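Local coordinates for putative MCP-type signal transduction protein (Campylobacter jejuni subsp. jejuni serotype O:2, PDB 4WY9) that probably acts as a chemotaxis receptor, its periplasmic tandem-PAS domain sensing chemical signals, perhaps through indirect ligand recognition, at residues K95-Q100 / I119-A124; D263-A268 / T284-S289. All coordinates share one frame; numbering follows the deposited sequence.

Contact 1: residues K95-Q100 / I119-A124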
ATOM      1  N   LYS A  95       6.739  26.567  -6.914  0.54 11.13           N
ATOM      2  CA  LYS A  95       5.391  26.566  -6.372  0.54 11.16           C
ATOM      3  C   LYS A  95       4.892  25.160  -6.114  0.54 10.10           C
ATOM      4  O   LYS A  95       4.062  24.945  -5.238  0.54  9.84           O
ATOM      5  CB  LYS A  95       4.415  27.298  -7.309  0.54 14.46           C
ATOM      6  CG  LYS A  95       4.125  26.581  -8.610  0.54 16.90           C
ATOM      7  CD  LYS A  95       3.240  27.432  -9.512  0.54 17.68           C
ATOM      8  CE  LYS A  95       2.804  26.646 -10.761  0.54 17.89           C
ATOM      9  NZ  LYS A  95       2.106  27.491 -11.771  0.54 22.84           N
ATOM     10  N   PHE A  96       5.423  24.181  -6.850  1.00  8.67           N
ATOM     11  CA  PHE A  96       4.998  22.785  -6.677  1.00  9.05           C
ATOM     12  C   PHE A  96       5.355  22.242  -5.318  1.00  8.69           C
ATOM     13  O   PHE A  96       4.761  21.280  -4.867  1.00  9.26           O
ATOM     14  CB  PHE A  96       5.638  21.884  -7.746  1.00 10.42           C
ATOM     15  CG  PHE A  96       5.020  21.976  -9.112  1.00 13.21           C
ATOM     16  CD1 PHE A  96       3.992  22.861  -9.407  1.00 16.05           C
ATOM     17  CD2 PHE A  96       5.456  21.163 -10.099  1.00 18.19           C
ATOM     18  CE1 PHE A  96       3.434  22.910 -10.647  1.00 17.86           C
ATOM     19  CE2 PHE A  96       4.902  21.238 -11.394  1.00 22.08           C
ATOM     20  CZ  PHE A  96       3.879  22.119 -11.648  1.00 18.64           C
ATOM     21  N   PHE A  97       6.363  22.833  -4.671  1.00  7.52           N
ATOM     22  CA  PHE A  97       6.817  22.345  -3.368  1.00  7.17           C
ATOM     23  C   PHE A  97       5.978  22.873  -2.210  1.00  7.58           C
ATOM     24  O   PHE A  97       6.242  22.531  -1.060  1.00  8.98           O
ATOM     25  CB  PHE A  97       8.271  22.713  -3.123  1.00  8.09           C
ATOM     26  CG  PHE A  97       9.262  22.113  -4.081  1.00  8.96           C
ATOM     27  CD1 PHE A  97       8.954  20.978  -4.832  1.00  9.81           C
ATOM     28  CD2 PHE A  97      10.519  22.661  -4.216  1.00 10.29           C
ATOM     29  CE1 PHE A  97       9.877  20.434  -5.679  1.00 11.77           C
ATOM     30  CE2 PHE A  97      11.463  22.130  -5.051  1.00 12.35           C
ATOM     31  CZ  PHE A  97      11.146  21.007  -5.812  1.00 12.61           C
ATOM     32  N   ASN A  98       5.003  23.736  -2.490  1.00  7.52           N
ATOM     33  CA  ASN A  98       4.243  24.371  -1.441  1.00  8.49           C
ATOM     34  C   ASN A  98       2.782  23.913  -1.463  1.00  7.89           C
ATOM     35  O   ASN A  98       2.133  24.041  -2.493  1.00  9.99           O
ATOM     36  CB  ASN A  98       4.270  25.897  -1.591  1.00 11.93           C
ATOM     37  CG  ASN A  98       5.645  26.450  -1.380  1.00 16.89           C
ATOM     38  OD1 ASN A  98       5.959  26.929  -0.247  1.00 23.16           O
ATOM     39  ND2 ASN A  98       6.413  26.454  -2.378  1.00 17.38           N
ATOM     40  N   THR A  99       2.313  23.400  -0.333  1.00  7.80           N
ATOM     41  CA  THR A  99       0.918  23.034  -0.219  1.00  8.12           C
ATOM     42  C   THR A  99       0.072  24.291  -0.035  1.00 10.59           C
ATOM     43  O   THR A  99       0.608  25.386   0.153  1.00 11.21           O
ATOM     44  CB  THR A  99       0.669  22.063   0.933  1.00  8.64           C
ATOM     45  OG1 THR A  99       0.777  22.792   2.179  1.00  8.92           O
ATOM     46  CG2 THR A  99       1.638  20.896   0.909  1.00  9.25           C
ATOM     47  N   GLN A 100      -1.227  24.121  -0.010  1.00 11.61           N
ATOM     48  CA  GLN A 100      -2.131  25.256   0.154  1.00 13.61           C
ATOM     49  C   GLN A 100      -1.915  25.959   1.494  1.00 11.94           C
ATOM     50  O   GLN A 100      -2.158  27.151   1.612  1.00 14.58           O
ATOM     51  CB  GLN A 100      -3.590  24.831   0.031  1.00 17.14           C
ATOM     52  CG  GLN A 100      -3.944  24.356  -1.349  1.00 25.76           C
ATOM     53  CD  GLN A 100      -4.581  25.449  -2.183  1.00 37.79           C
ATOM     54  OE1 GLN A 100      -5.275  26.378  -1.678  1.00 40.72           O
ATOM     55  NE2 GLN A 100      -4.396  25.347  -3.485  1.00 45.92           N
ATOM     56  N   ILE A 119      10.802  10.235 -13.093  1.00 29.94           N
ATOM     57  CA  ILE A 119       9.791  10.946 -12.302  1.00 26.23           C
ATOM     58  C   ILE A 119       9.901  12.436 -12.430  1.00 25.79           C
ATOM     59  O   ILE A 119      10.971  12.982 -12.733  1.00 27.22           O
ATOM     60  CB  ILE A 119       9.811  10.562 -10.815  1.00 25.80           C
ATOM     61  CG1 ILE A 119      11.079  11.079 -10.135  1.00 27.59           C
ATOM     62  CG2 ILE A 119       9.642   9.033 -10.667  1.00 28.12           C
ATOM     63  CD1 ILE A 119      11.161  10.698  -8.669  1.00 28.05           C
ATOM     64  N   LYS A 120       8.783  13.115 -12.220  1.00 21.57           N
ATOM     65  CA  LYS A 120       8.728  14.567 -12.329  1.00 22.66           C
ATOM     66  C   LYS A 120       7.953  15.146 -11.178  1.00 17.89           C
ATOM     67  O   LYS A 120       7.030  14.516 -10.650  1.00 16.23           O
ATOM     68  CB  LYS A 120       8.030  14.996 -13.634  1.00 29.37           C
ATOM     69  CG  LYS A 120       6.649  14.365 -13.789  1.00 35.11           C
ATOM     70  CD  LYS A 120       5.745  15.228 -14.683  1.00 41.14           C
ATOM     71  CE  LYS A 120       4.470  14.497 -15.079  1.00 43.49           C
ATOM     72  NZ  LYS A 120       3.973  13.612 -13.999  1.00 43.42           N
ATOM     73  N   ALA A 121       8.345  16.345 -10.762  1.00 17.59           N
ATOM     74  CA  ALA A 121       7.638  17.030  -9.678  1.00 15.10           C
ATOM     75  C   ALA A 121       6.244  17.436 -10.164  1.00 15.47           C
ATOM     76  O   ALA A 121       6.064  17.888 -11.299  1.00 19.28           O
ATOM     77  CB  ALA A 121       8.399  18.245  -9.202  1.00 17.28           C
ATOM     78  N   ILE A 122       5.265  17.257  -9.278  1.00 12.30           N
ATOM     79  CA  ILE A 122       3.914  17.744  -9.506  1.00 13.37           C
ATOM     80  C   ILE A 122       3.485  18.559  -8.321  1.00 12.73           C
ATOM     81  O   ILE A 122       4.164  18.569  -7.284  1.00 12.12           O
ATOM     82  CB  ILE A 122       2.923  16.572  -9.706  1.00 13.82           C
ATOM     83  CG1 ILE A 122       2.884  15.652  -8.469  1.00 14.43           C
ATOM     84  CG2 ILE A 122       3.272  15.775 -10.957  1.00 15.77           C
ATOM     85  CD1 ILE A 122       1.689  14.729  -8.422  1.00 16.42           C
ATOM     86  N   GLN A 123       2.367  19.262  -8.456  1.00 12.45           N
ATOM     87  CA  GLN A 123       1.922  20.140  -7.386  1.00 10.91           C
ATOM     88  C   GLN A 123       1.650  19.356  -6.111  1.00 10.84           C
ATOM     89  O   GLN A 123       0.820  18.447  -6.110  1.00 13.34           O
ATOM     90  CB  GLN A 123       0.684  20.925  -7.793  1.00 12.30           C
ATOM     91  CG  GLN A 123       0.166  21.859  -6.715  1.00 12.24           C
ATOM     92  CD  GLN A 123       1.155  22.930  -6.372  1.00 12.14           C
ATOM     93  OE1 GLN A 123       1.535  23.728  -7.227  1.00 14.95           O
ATOM     94  NE2 GLN A 123       1.560  22.962  -5.129  1.00 11.05           N
ATOM     95  N   ALA A 124       2.336  19.724  -5.017  1.00 10.27           N
ATOM     96  CA  ALA A 124       2.105  19.100  -3.722  1.00 12.06           C
ATOM     97  C   ALA A 124       0.836  19.549  -3.064  1.00 10.15           C
ATOM     98  O   ALA A 124       0.348  20.651  -3.315  1.00 10.01           O
ATOM     99  CB  ALA A 124       3.242  19.326  -2.808  1.00 14.12           C
TER
HETATM  100  O   HOH W   1       6.214  18.853  -5.478  1.00  9.55           O
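The backbone oxygen of K95 takes two hydrogen bonds, one from each side of its carbonyl plane: the side-chain amide of Q123 gives one, with NE2 3.2 Å from K95 O, and N98 N closes the 3-10 turn 95-97 with the other. Q123 gets there by a bend. Its CG stands anti to the backbone N (chi1 180°), and the turn at chi2 folds the amide back beside its own chain, where NE2 also donates almost straight, at 171°, to A124 O in the carbonyl plane. One amide NH2 thus ties the turn to the backbone that follows strand 119-122. Next to it, A124 N donates to F96 O at 2.9 Å, on a lone pair, and a water lies within hydrogen-bonding distance of both F96 O and I122 O.

The F96 ring lies along the peptides of 121-123. Q123 N sits 3.8 Å above one face of the ring, toward the rim; the amide plane of Q123 stands nearly perpendicular to the ring, and OE1 lies 3.4 Å from F96 CD1. CD2 at the other side of the ring approaches the CB of A121 at 4.2 Å. F97 reaches A121 CB more loosely and packs against F104 of strand 104-110, the strand that pairs with 119-122. N98 turns its ND2 to K91 O.

All this belongs to the first PDC sensor domain, of the Cache clan, where a loop leaving helix 88-93 is fastened to the end of an edge strand. Every acceptor in these protein hydrogen bonds is a main-chain carbonyl, so the polar part of the join rests on how the backbone presents its oxygens.

Contact 2: residues D263-A268 / T284-S289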
ATOM      1  N   ASP A 263     -23.167 -16.094  -2.503  1.00 13.85           N
ATOM      2  CA  ASP A 263     -22.711 -17.361  -3.029  1.00 13.45           C
ATOM      3  C   ASP A 263     -22.043 -18.219  -1.954  1.00 10.30           C
ATOM      4  O   ASP A 263     -21.017 -17.845  -1.371  1.00 10.36           O
ATOM      5  CB  ASP A 263     -21.703 -17.178  -4.170  1.00 13.67           C
ATOM      6  CG  ASP A 263     -22.331 -16.704  -5.471  1.00 17.13           C
ATOM      7  OD1 ASP A 263     -23.566 -16.700  -5.602  1.00 20.72           O
ATOM      8  OD2 ASP A 263     -21.567 -16.391  -6.401  1.00 16.47           O
ATOM      9  N   ASP A 264     -22.569 -19.423  -1.774  1.00  9.67           N
ATOM     10  CA  ASP A 264     -21.968 -20.423  -0.920  1.00  9.13           C
ATOM     11  C   ASP A 264     -20.704 -20.950  -1.610  1.00  7.98           C
ATOM     12  O   ASP A 264     -20.782 -21.489  -2.718  1.00  9.70           O
ATOM     13  CB  ASP A 264     -22.977 -21.539  -0.662  1.00 10.41           C
ATOM     14  CG  ASP A 264     -22.552 -22.488   0.426  1.00 13.26           C
ATOM     15  OD1 ASP A 264     -21.419 -22.421   0.888  1.00 14.13           O
ATOM     16  OD2 ASP A 264     -23.406 -23.288   0.831  1.00 15.48           O
ATOM     17  N   SER A 265     -19.550 -20.785  -0.973  1.00  8.17           N
ATOM     18  CA  SER A 265     -18.277 -20.913  -1.637  1.00  7.54           C
ATOM     19  C   SER A 265     -17.254 -21.706  -0.840  1.00  7.36           C
ATOM     20  O   SER A 265     -17.410 -21.903   0.373  1.00  7.91           O
ATOM     21  CB  SER A 265     -17.684 -19.522  -1.937  1.00  8.25           C
ATOM     22  OG  SER A 265     -18.625 -18.680  -2.619  1.00  8.58           O
ATOM     23  N   TYR A 266     -16.191 -22.126  -1.527  1.00  7.36           N
ATOM     24  CA  TYR A 266     -14.925 -22.420  -0.888  1.00  7.29           C
ATOM     25  C   TYR A 266     -14.097 -21.145  -0.923  1.00  7.13           C
ATOM     26  O   TYR A 266     -14.117 -20.417  -1.917  1.00  7.86           O
ATOM     27  CB  TYR A 266     -14.186 -23.559  -1.586  1.00  7.95           C
ATOM     28  CG  TYR A 266     -14.959 -24.860  -1.580  1.00  7.83           C
ATOM     29  CD1 TYR A 266     -15.144 -25.557  -0.411  1.00  9.19           C
ATOM     30  CD2 TYR A 266     -15.472 -25.393  -2.757  1.00  9.04           C
ATOM     31  CE1 TYR A 266     -15.873 -26.747  -0.382  1.00  9.14           C
ATOM     32  CE2 TYR A 266     -16.181 -26.564  -2.743  1.00  8.85           C
ATOM     33  CZ  TYR A 266     -16.372 -27.253  -1.560  1.00  8.97           C
ATOM     34  OH  TYR A 266     -17.085 -28.426  -1.566  1.00 10.26           O
ATOM     35  N   ALA A 267     -13.361 -20.864   0.144  1.00  9.43           N
ATOM     36  CA  ALA A 267     -12.510 -19.668   0.205  1.00 10.39           C
ATOM     37  C   ALA A 267     -11.169 -20.016   0.767  1.00 10.53           C
ATOM     38  O   ALA A 267     -11.100 -20.646   1.828  1.00 15.81           O
ATOM     39  CB  ALA A 267     -13.143 -18.575   1.041  1.00 12.96           C
ATOM     40  N   ALA A 268     -10.106 -19.554   0.128  1.00  7.15           N
ATOM     41  CA  ALA A 268      -8.786 -19.685   0.680  1.00  7.31           C
ATOM     42  C   ALA A 268      -8.257 -18.339   1.127  1.00  6.97           C
ATOM     43  O   ALA A 268      -8.525 -17.306   0.484  1.00  7.12           O
ATOM     44  CB  ALA A 268      -7.832 -20.303  -0.306  1.00  9.60           C
ATOM     45  N   THR A 284     -12.119 -16.940  -3.692  1.00  7.69           N
ATOM     46  CA  THR A 284     -13.257 -17.827  -3.569  1.00  8.79           C
ATOM     47  C   THR A 284     -13.564 -18.584  -4.844  1.00  9.85           C
ATOM     48  O   THR A 284     -13.176 -18.184  -5.961  1.00 12.66           O
ATOM     49  CB  THR A 284     -14.504 -17.074  -3.182  1.00 11.39           C
ATOM     50  OG1 THR A 284     -14.957 -16.303  -4.291  1.00 11.88           O
ATOM     51  CG2 THR A 284     -14.283 -16.201  -1.976  1.00 14.77           C
ATOM     52  N   ALA A 285     -14.293 -19.691  -4.670  1.00  9.20           N
ATOM     53  CA  ALA A 285     -14.910 -20.463  -5.748  1.00  9.86           C
ATOM     54  C   ALA A 285     -16.307 -20.847  -5.293  1.00  9.12           C
ATOM     55  O   ALA A 285     -16.445 -21.631  -4.363  1.00  9.16           O
ATOM     56  CB  ALA A 285     -14.090 -21.700  -6.083  1.00 11.33           C
ATOM     57  N   PRO A 286     -17.361 -20.266  -5.915  1.00 10.06           N
ATOM     58  CA  PRO A 286     -18.729 -20.732  -5.572  1.00  9.62           C
ATOM     59  C   PRO A 286     -18.840 -22.228  -5.744  1.00  8.50           C
ATOM     60  O   PRO A 286     -18.395 -22.771  -6.764  1.00  9.28           O
ATOM     61  CB  PRO A 286     -19.629 -19.974  -6.551  1.00 10.63           C
ATOM     62  CG  PRO A 286     -18.845 -18.737  -6.849  1.00 12.06           C
ATOM     63  CD  PRO A 286     -17.408 -19.180  -6.904  1.00 10.93           C
ATOM     64  N   LYS A 287     -19.457 -22.902  -4.780  1.00  8.93           N
ATOM     65  CA  LYS A 287     -19.538 -24.371  -4.842  1.00  9.80           C
ATOM     66  C   LYS A 287     -20.287 -24.820  -6.065  1.00 10.70           C
ATOM     67  O   LYS A 287     -19.937 -25.805  -6.720  1.00 11.71           O
ATOM     68  CB  LYS A 287     -20.149 -24.931  -3.572  1.00 10.58           C
ATOM     69  CG  LYS A 287     -19.305 -24.728  -2.343  1.00 11.92           C
ATOM     70  CD  LYS A 287     -19.965 -25.110  -1.067  1.00 14.05           C
ATOM     71  CE  LYS A 287     -19.161 -24.830   0.144  1.00 14.38           C
ATOM     72  NZ  LYS A 287     -19.846 -24.945   1.394  1.00 17.63           N
ATOM     73  N   TYR A 288     -21.338 -24.098  -6.437  1.00 10.94           N
ATOM     74  CA  TYR A 288     -22.117 -24.484  -7.614  1.00 13.24           C
ATOM     75  C   TYR A 288     -21.241 -24.395  -8.882  1.00 12.94           C
ATOM     76  O   TYR A 288     -21.354 -25.245  -9.774  1.00 15.28           O
ATOM     77  CB  TYR A 288     -23.339 -23.576  -7.773  1.00 14.44           C
ATOM     78  CG  TYR A 288     -24.255 -24.045  -8.837  1.00 15.74           C
ATOM     79  CD1 TYR A 288     -25.270 -24.971  -8.569  1.00 16.98           C
ATOM     80  CD2 TYR A 288     -24.118 -23.594 -10.156  1.00 17.01           C
ATOM     81  CE1 TYR A 288     -26.097 -25.419  -9.563  1.00 18.90           C
ATOM     82  CE2 TYR A 288     -24.956 -24.057 -11.162  1.00 21.24           C
ATOM     83  CZ  TYR A 288     -25.949 -24.947 -10.866  1.00 20.58           C
ATOM     84  OH  TYR A 288     -26.809 -25.427 -11.851  1.00 23.37           O
ATOM     85  N   SER A 289     -20.319 -23.406  -8.933  1.00 11.83           N
ATOM     86  CA  SER A 289     -19.452 -23.254 -10.088  1.00 12.75           C
ATOM     87  C   SER A 289     -18.445 -24.400 -10.184  1.00 12.49           C
ATOM     88  O   SER A 289     -18.042 -24.819 -11.250  1.00 16.09           O
ATOM     89  CB  SER A 289     -18.718 -21.922 -10.007  1.00 14.27           C
ATOM     90  OG  SER A 289     -19.632 -20.863  -9.972  1.00 16.37           O
TER
HETATM   91  O   HOH W   2     -22.557 -21.918  -4.829  1.00 11.49           O
HETATM   92  O   HOH W   3     -22.711 -25.682   1.901  1.00 14.84           O
HETATM   93  O   HOH W   4     -17.593 -16.399  -3.951  1.00 11.53           O
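This is antiparallel strand pairing in the hairpin 264-274/277-286, at the end away from its turn, where the second strand passes into helix 287-291. The hairpin belongs to the five-stranded antiparallel sheet of the second half of a tandem-PAS sensor. Y266 and A285 form a hydrogen-bonded pair, Y266 N to A285 O and A285 N to Y266 O both at 2.9 Å. On either side lie the non-hydrogen-bonded pairs S265-P286 and A267-T284, and in the latter A267 CB meets T284 CG2 on one face of the sheet.

P286 is the N-cap of the helix, and the link to the neighbouring strand carries on past it: K287 N donates to D264 O at 2.8 Å, nearly straight at 174°. A water on the same oxygen accepts from Y288 N, so the first turn of the helix is tied to the strand twice.

K287 contributes the largest share of the buried surface of any residue here. Its chain runs extended beyond CG and crosses the Y266 ring at about a right angle, CG lying over one face, 4.0 Å from the centroid, as a CH-pi contact. The ring's hydroxyl goes on to T9 of helix 8-51, which also packs against this tyrosine through T12 and L16. At its far end K287 forms a salt bridge with D264, whose CG, anti to the backbone N (chi1 -169°), helps bring the carboxylate alongside the lysine chain; a water joins NZ to the second carboxylate oxygen, OD2. On the opposite face from Y266, another water links S265 OG with T284 OG1, which is also bonded to L208 N. The salt bridge itself is not in the carboxylate plane: K287 NZ meets D264 OD1 at 3.0 Å from above it, 38° out.

The two contacts sit on opposite sides of the chain's centre, their own centres about 47 Å apart, and share no helix or strand. Contact 1 lies in the first PDC sensor domain and is partly buried, joining a loop to the end of a strand; contact 2 is mostly buried and pairs two neighbouring strands of the other sheet as one continues into a helix. The chemistry follows. In 95-100/119-124 a neutral amide bonds to main-chain carbonyls and a phenylalanine ring packs along peptides, whereas 263-268/284-289 has regular strand bonding, with a charged pair toward its exposed end. In each, an aromatic ring is covered on one face by the partner segment.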